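Local coordinates for glycerol dehydrogenase (Schizosaccharomyces pombe, PDB 1TA9), which oxidises glycerol to dihydroxyacetone with NAD(+) as a probably zinc-dependent member of the iron-containing alcohol dehydrogenase family, serving the assimilation of glycerol, at residues B[224-227]-B[228-232]; B[326-329]-B[330-333]; B[377-381]-B[382-386]. All coordinates share one frame; numbering follows the deposited sequence.

Interaction 1: residues B[224-227]-B[228-232]. With K (potassium ion), chain J; ZN (zinc ion), chain I.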
# COMPACT_ATOMS: atom_id res chain seq x y z
N ARG B 224 -5.44 -25.88 30.30
CA ARG B 224 -5.60 -26.83 29.20
C ARG B 224 -7.04 -26.75 28.68
O ARG B 224 -7.29 -26.89 27.49
CB ARG B 224 -5.30 -28.26 29.67
CG ARG B 224 -5.44 -29.31 28.57
CD ARG B 224 -5.38 -30.74 29.10
NE ARG B 224 -5.63 -31.70 28.01
CZ ARG B 224 -5.87 -32.99 28.18
NH1 ARG B 224 -5.90 -33.52 29.40
NH2 ARG B 224 -6.08 -33.77 27.12
N PHE B 225 -7.99 -26.50 29.58
CA PHE B 225 -9.40 -26.40 29.19
C PHE B 225 -9.66 -25.22 28.26
O PHE B 225 -10.36 -25.35 27.25
CB PHE B 225 -10.29 -26.26 30.44
CG PHE B 225 -10.46 -27.54 31.20
CD1 PHE B 225 -11.34 -28.52 30.75
CD2 PHE B 225 -9.74 -27.78 32.36
CE1 PHE B 225 -11.50 -29.72 31.44
CE2 PHE B 225 -9.88 -28.98 33.07
CZ PHE B 225 -10.77 -29.95 32.60
N LEU B 226 -9.11 -24.06 28.60
CA LEU B 226 -9.28 -22.86 27.77
C LEU B 226 -8.69 -23.10 26.39
O LEU B 226 -9.28 -22.72 25.38
CB LEU B 226 -8.60 -21.65 28.42
CG LEU B 226 -8.67 -20.34 27.61
CD1 LEU B 226 -10.10 -19.82 27.63
CD2 LEU B 226 -7.73 -19.30 28.20
N ILE B 227 -7.51 -23.72 26.36
CA ILE B 227 -6.83 -24.00 25.11
C ILE B 227 -7.67 -24.93 24.24
O ILE B 227 -7.71 -24.78 23.02
CB ILE B 227 -5.44 -24.61 25.38
CG1 ILE B 227 -4.55 -23.53 26.01
CG2 ILE B 227 -4.82 -25.12 24.08
CD1 ILE B 227 -3.21 -24.03 26.53
N SER B 228 -8.33 -25.90 24.86
CA SER B 228 -9.18 -26.81 24.11
C SER B 228 -10.31 -25.99 23.47
O SER B 228 -10.69 -26.22 22.32
CB SER B 228 -9.78 -27.86 25.04
OG SER B 228 -10.70 -28.67 24.34
N GLY B 229 -10.83 -25.02 24.22
CA GLY B 229 -11.89 -24.17 23.70
C GLY B 229 -11.39 -23.30 22.56
O GLY B 229 -12.15 -22.95 21.66
N ILE B 230 -10.12 -22.92 22.60
CA ILE B 230 -9.54 -22.10 21.54
C ILE B 230 -9.44 -22.98 20.29
O ILE B 230 -9.71 -22.53 19.17
CB ILE B 230 -8.13 -21.59 21.94
CG1 ILE B 230 -8.27 -20.52 23.03
CG2 ILE B 230 -7.38 -21.05 20.72
CD1 ILE B 230 -6.95 -20.09 23.66
N GLY B 231 -9.07 -24.24 20.50
CA GLY B 231 -8.97 -25.16 19.38
C GLY B 231 -10.31 -25.34 18.71
O GLY B 231 -10.40 -25.40 17.48
N ASP B 232 -11.37 -25.42 19.51
CA ASP B 232 -12.70 -25.59 18.97
C ASP B 232 -13.11 -24.29 18.27
O ASP B 232 -13.66 -24.30 17.17
CB ASP B 232 -13.69 -25.91 20.09
CG ASP B 232 -14.95 -26.58 19.58
OD1 ASP B 232 -15.95 -26.65 20.33
OD2 ASP B 232 -14.94 -27.06 18.42
K K J . -16.32 -24.85 16.42
ZN ZN I . -16.69 -28.43 18.53
O HOH W 1 -16.96 -25.05 13.93

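Interaction 2: residues B[326-329]-B[330-333]. With ZN (zinc ion), chain I.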
# COMPACT_ATOMS: atom_id res chain seq x y z
N GLY B 326 -7.70 -46.13 21.72
CA GLY B 326 -6.35 -46.14 22.27
C GLY B 326 -6.20 -44.90 23.14
O GLY B 326 -7.09 -44.60 23.93
N PRO B 327 -5.09 -44.16 23.01
CA PRO B 327 -4.88 -42.95 23.82
C PRO B 327 -5.76 -41.77 23.41
O PRO B 327 -5.86 -40.77 24.13
CB PRO B 327 -3.40 -42.65 23.61
CG PRO B 327 -3.18 -43.09 22.20
CD PRO B 327 -3.92 -44.42 22.16
N VAL B 328 -6.41 -41.89 22.26
CA VAL B 328 -7.28 -40.83 21.75
C VAL B 328 -8.38 -40.42 22.72
O VAL B 328 -8.94 -39.33 22.60
CB VAL B 328 -7.91 -41.25 20.40
CG1 VAL B 328 -8.88 -40.18 19.91
CG2 VAL B 328 -6.82 -41.47 19.37
N HIS B 329 -8.69 -41.28 23.69
CA HIS B 329 -9.74 -40.96 24.67
C HIS B 329 -9.25 -39.94 25.70
O HIS B 329 -10.05 -39.38 26.45
CB HIS B 329 -10.20 -42.23 25.40
CG HIS B 329 -9.29 -42.67 26.52
ND1 HIS B 329 -8.16 -43.42 26.31
CD2 HIS B 329 -9.36 -42.45 27.85
CE1 HIS B 329 -7.56 -43.64 27.47
NE2 HIS B 329 -8.27 -43.07 28.42
N ARG B 330 -7.95 -39.69 25.71
CA ARG B 330 -7.36 -38.74 26.65
C ARG B 330 -7.32 -37.33 26.07
O ARG B 330 -7.04 -36.37 26.78
CB ARG B 330 -5.94 -39.20 27.00
CG ARG B 330 -5.92 -40.52 27.76
CD ARG B 330 -4.61 -41.26 27.57
NE ARG B 330 -3.45 -40.45 27.91
CZ ARG B 330 -2.19 -40.83 27.73
NH1 ARG B 330 -1.94 -42.03 27.21
NH2 ARG B 330 -1.19 -40.02 28.04
N LEU B 331 -7.62 -37.21 24.78
CA LEU B 331 -7.63 -35.91 24.11
C LEU B 331 -8.94 -35.18 24.37
O LEU B 331 -10.01 -35.79 24.40
CB LEU B 331 -7.45 -36.09 22.60
CG LEU B 331 -6.07 -36.54 22.11
CD1 LEU B 331 -6.19 -37.06 20.68
CD2 LEU B 331 -5.09 -35.37 22.17
N MET B 332 -8.86 -33.86 24.55
CA MET B 332 -10.06 -33.06 24.76
C MET B 332 -10.64 -32.75 23.39
O MET B 332 -9.93 -32.81 22.38
CB MET B 332 -9.73 -31.75 25.48
CG MET B 332 -9.34 -31.90 26.94
SD MET B 332 -9.21 -30.30 27.73
CE MET B 332 -8.83 -30.79 29.44
N HIS B 333 -11.92 -32.40 23.35
CA HIS B 333 -12.60 -32.09 22.11
C HIS B 333 -11.84 -31.10 21.22
O HIS B 333 -11.61 -31.37 20.04
CB HIS B 333 -13.98 -31.53 22.40
CG HIS B 333 -14.76 -31.19 21.17
ND1 HIS B 333 -15.19 -32.15 20.28
CD2 HIS B 333 -15.15 -30.00 20.65
CE1 HIS B 333 -15.82 -31.57 19.27
NE2 HIS B 333 -15.80 -30.27 19.47
ZN ZN I . -16.69 -28.43 18.53
O HOH W 2 -11.08 -37.87 22.97

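Interaction 3: residues B[377-381]-B[382-386]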
# COMPACT_ATOMS: atom_id res chain seq x y z
N PRO B 377 1.53 -41.69 17.19
CA PRO B 377 2.55 -41.65 16.14
C PRO B 377 2.60 -42.89 15.26
O PRO B 377 2.95 -42.81 14.09
CB PRO B 377 3.84 -41.44 16.93
CG PRO B 377 3.56 -42.15 18.22
CD PRO B 377 2.15 -41.71 18.53
N ASN B 378 2.23 -44.04 15.82
CA ASN B 378 2.26 -45.29 15.07
C ASN B 378 0.93 -45.68 14.44
O ASN B 378 0.75 -46.84 14.04
CB ASN B 378 2.74 -46.41 15.99
CG ASN B 378 4.10 -46.13 16.58
OD1 ASN B 378 4.41 -46.55 17.70
ND2 ASN B 378 4.94 -45.42 15.84
N VAL B 379 -0.01 -44.75 14.34
CA VAL B 379 -1.30 -45.06 13.74
C VAL B 379 -1.07 -45.65 12.34
O VAL B 379 -0.28 -45.12 11.56
CB VAL B 379 -2.20 -43.80 13.67
CG1 VAL B 379 -1.59 -42.77 12.73
CG2 VAL B 379 -3.60 -44.19 13.22
N THR B 380 -1.75 -46.75 12.04
CA THR B 380 -1.57 -47.44 10.76
C THR B 380 -2.42 -46.89 9.62
O THR B 380 -3.43 -46.22 9.85
CB THR B 380 -1.89 -48.94 10.89
OG1 THR B 380 -3.30 -49.11 11.07
CG2 THR B 380 -1.16 -49.54 12.09
N ASP B 381 -2.01 -47.18 8.38
CA ASP B 381 -2.76 -46.72 7.22
C ASP B 381 -4.17 -47.30 7.25
O ASP B 381 -5.13 -46.64 6.84
CB ASP B 381 -2.07 -47.12 5.92
CG ASP B 381 -0.77 -46.38 5.69
OD1 ASP B 381 -0.60 -45.28 6.25
OD2 ASP B 381 0.08 -46.89 4.93
N GLU B 382 -4.30 -48.53 7.73
CA GLU B 382 -5.61 -49.16 7.78
C GLU B 382 -6.49 -48.46 8.81
O GLU B 382 -7.70 -48.33 8.63
CB GLU B 382 -5.47 -50.64 8.13
CG GLU B 382 -6.57 -51.49 7.52
CD GLU B 382 -6.76 -51.22 6.03
OE1 GLU B 382 -5.78 -51.37 5.26
OE2 GLU B 382 -7.88 -50.86 5.63
N GLU B 383 -5.89 -47.99 9.90
CA GLU B 383 -6.65 -47.29 10.93
C GLU B 383 -7.08 -45.94 10.37
O GLU B 383 -8.20 -45.47 10.62
CB GLU B 383 -5.80 -47.09 12.19
CG GLU B 383 -5.48 -48.40 12.91
CD GLU B 383 -4.68 -48.20 14.18
OE1 GLU B 383 -3.58 -47.61 14.12
OE2 GLU B 383 -5.16 -48.64 15.25
N LEU B 384 -6.21 -45.31 9.59
CA LEU B 384 -6.55 -44.02 9.01
C LEU B 384 -7.65 -44.16 7.97
O LEU B 384 -8.48 -43.27 7.81
CB LEU B 384 -5.31 -43.35 8.41
CG LEU B 384 -4.27 -42.96 9.46
CD1 LEU B 384 -3.11 -42.25 8.78
CD2 LEU B 384 -4.91 -42.06 10.52
N LEU B 385 -7.67 -45.29 7.26
CA LEU B 385 -8.71 -45.51 6.26
C LEU B 385 -10.03 -45.69 7.00
O LEU B 385 -11.09 -45.30 6.50
CB LEU B 385 -8.41 -46.76 5.43
CG LEU B 385 -7.34 -46.58 4.35
CD1 LEU B 385 -7.09 -47.90 3.65
CD2 LEU B 385 -7.81 -45.53 3.34
N MET B 386 -9.95 -46.27 8.19
CA MET B 386 -11.11 -46.48 9.03
C MET B 386 -11.65 -45.11 9.45
O MET B 386 -12.85 -44.90 9.52
CB MET B 386 -10.72 -47.30 10.27
CG MET B 386 -11.78 -47.35 11.35
SD MET B 386 -11.11 -47.91 12.94
CE MET B 386 -11.18 -49.67 12.74

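Interaction 1: residues B[224-227]-B[228-232]
The carbonyl oxygen of Leu-226 takes the backbone N-H of Ile-230 at 2.9 Å (O to N), and the side chain of this isoleucine folds back over the acceptor, its CG1 3.4 Å from Leu-226 O. CG1 of Ile-230 lies beside its own backbone N (chi1 -72°), which turns the branch back along the helix until CD1 comes 4.3 Å from Leu-226 CG. Helices 258-284 and 289-307 pack on this apolar face. Ser-228 N to Arg-224 O, Gly-229 N to Phe-225 O and Gly-231 N to Ile-227 O are neighbouring bonds of the same i to i+4 alpha-helical ladder. Ser-228 rests its CB 3.4 Å from Phe-225 O, while its OG bonds with Gly-334 N and Ser-180 O. One turn on, Asp-232 N bonds to Ser-228 O, and the aspartate carries the metals. Its OD2 binds the zinc ion at 2.2 Å, with OD1 a longer ligand at 2.6 Å; its backbone O binds the potassium ion at 2.8 Å, which OD2 also faces. His-315 and His-333 complete the protein side of the zinc site; a buried helix presenting an aspartate to the metal is characteristic of the iron-containing alcohol dehydrogenase active site.

Interaction 2: residues B[326-329]-B[330-333]
His-329 and Arg-330 meet with the arginine's aliphatic stem lying over one face of the imidazole, in a short 3-10 turn on the way to the zinc ligand His-333. Arg-330 CG is 3.7 Å from the ring centroid and displaced toward the rim, a CH-pi contact in which CE1 and NE2 of His-329 are the nearest ring atoms. The ring stands there because CG of His-329 sits between its backbone N and carbonyl carbon (chi1 80°). Its rotation is fixed at the edge: ND1 donates to Gly-326 O at 2.9 Å, nearly straight at 170° and within the ring plane. Beyond CG the arginine bends at chi3; its guanidinium plane stands 65° from the imidazole, and NH1 approaches Pro-327 CB obliquely at 3.9 Å. The far end is held from outside the turn, NE bonding to Pro-437 O and NH2 more weakly to Leu-436 O. Replacing Arg-330 by an alanine would probably leave the imidazole face without its aliphatic cover and Pro-437 O without the N-H from NE. The backbone turn itself is closed by Arg-330 N to Pro-327 O, with the donor above the carbonyl plane, and by a weak bond from Leu-331 N to Val-328 O. On the side away from the arginine stem, Val-328 CG1 packs against Leu-331 CD1, and both side chains also touch Lys-336. Farther along, Met-332 takes the N-cap position of helix 333-347, and His-333 NE2 binds the zinc ion at 2.2 Å. A water spans the turn, donating to Val-328 O at 2.6 Å and to Leu-331 O at 2.7 Å.

Interaction 3: residues B[377-381]-B[382-386]
Thr-380 and Glu-383 meet in a local helix-capping contact at the surface, where the loop after helix 371-374 runs into helix 381-391, far from the metal site. Together they form a capping box: Thr-380, the N-cap residue, accepts the backbone N-H of Glu-383 on its OG1 at 3.1 Å, and Glu-383 returns the bond by taking Thr-380 N on OE1 at 2.9 Å. The return bond is nearly straight (172°) and uses the anti lone pair of OE1, the one facing away from OE2. Two torsions set up the exchange. The threonine hydroxyl stands between its backbone N and carbonyl carbon (chi1 71°), which aims it at the first turn, while CG of Glu-383 lies beside its own N (chi1 -67°), letting the carboxylate swing back toward the loop. The box thus supplies an acceptor for the first-turn N-H of Glu-383 and ties down that of the N-cap residue, and the negative carboxylate near the helix N terminus would probably be favoured by the helix dipole. Regular helical bonding follows, with Leu-384 N to Thr-380 O and Leu-385 N to Asp-381 O. Asp-381 points its OD1 to a salt bridge with Lys-415 of helix 407-428, the helix on which Leu-384 and Leu-385 also pack. Beside the box, Val-379 lies roughly perpendicular to Leu-384, its CG2 meeting Leu-384 CD2 at 3.7 Å.

Overall arrangement
Along the chain the three contacts come in series, and each closes only a turn of a few residues; none encloses or crosses another. Interaction 1 belongs to helix 223-245 and interaction 2 to the loop between helices 313-322 and 333-347. Their centres are 14 Å apart, yet they touch: Arg-224 NH2 probably bonds to Arg-330 O at 2.8 Å, Met-332 packs on Arg-224 and Ser-228, and each of the two supplies one residue, Asp-232 or His-333, to the same zinc ion. Interaction 3 lies farther out, where helix 381-391 begins beside helix 407-428. Its nearest atoms are about 7 Å from interaction 2 and about 14 Å from interaction 1, with no direct touch.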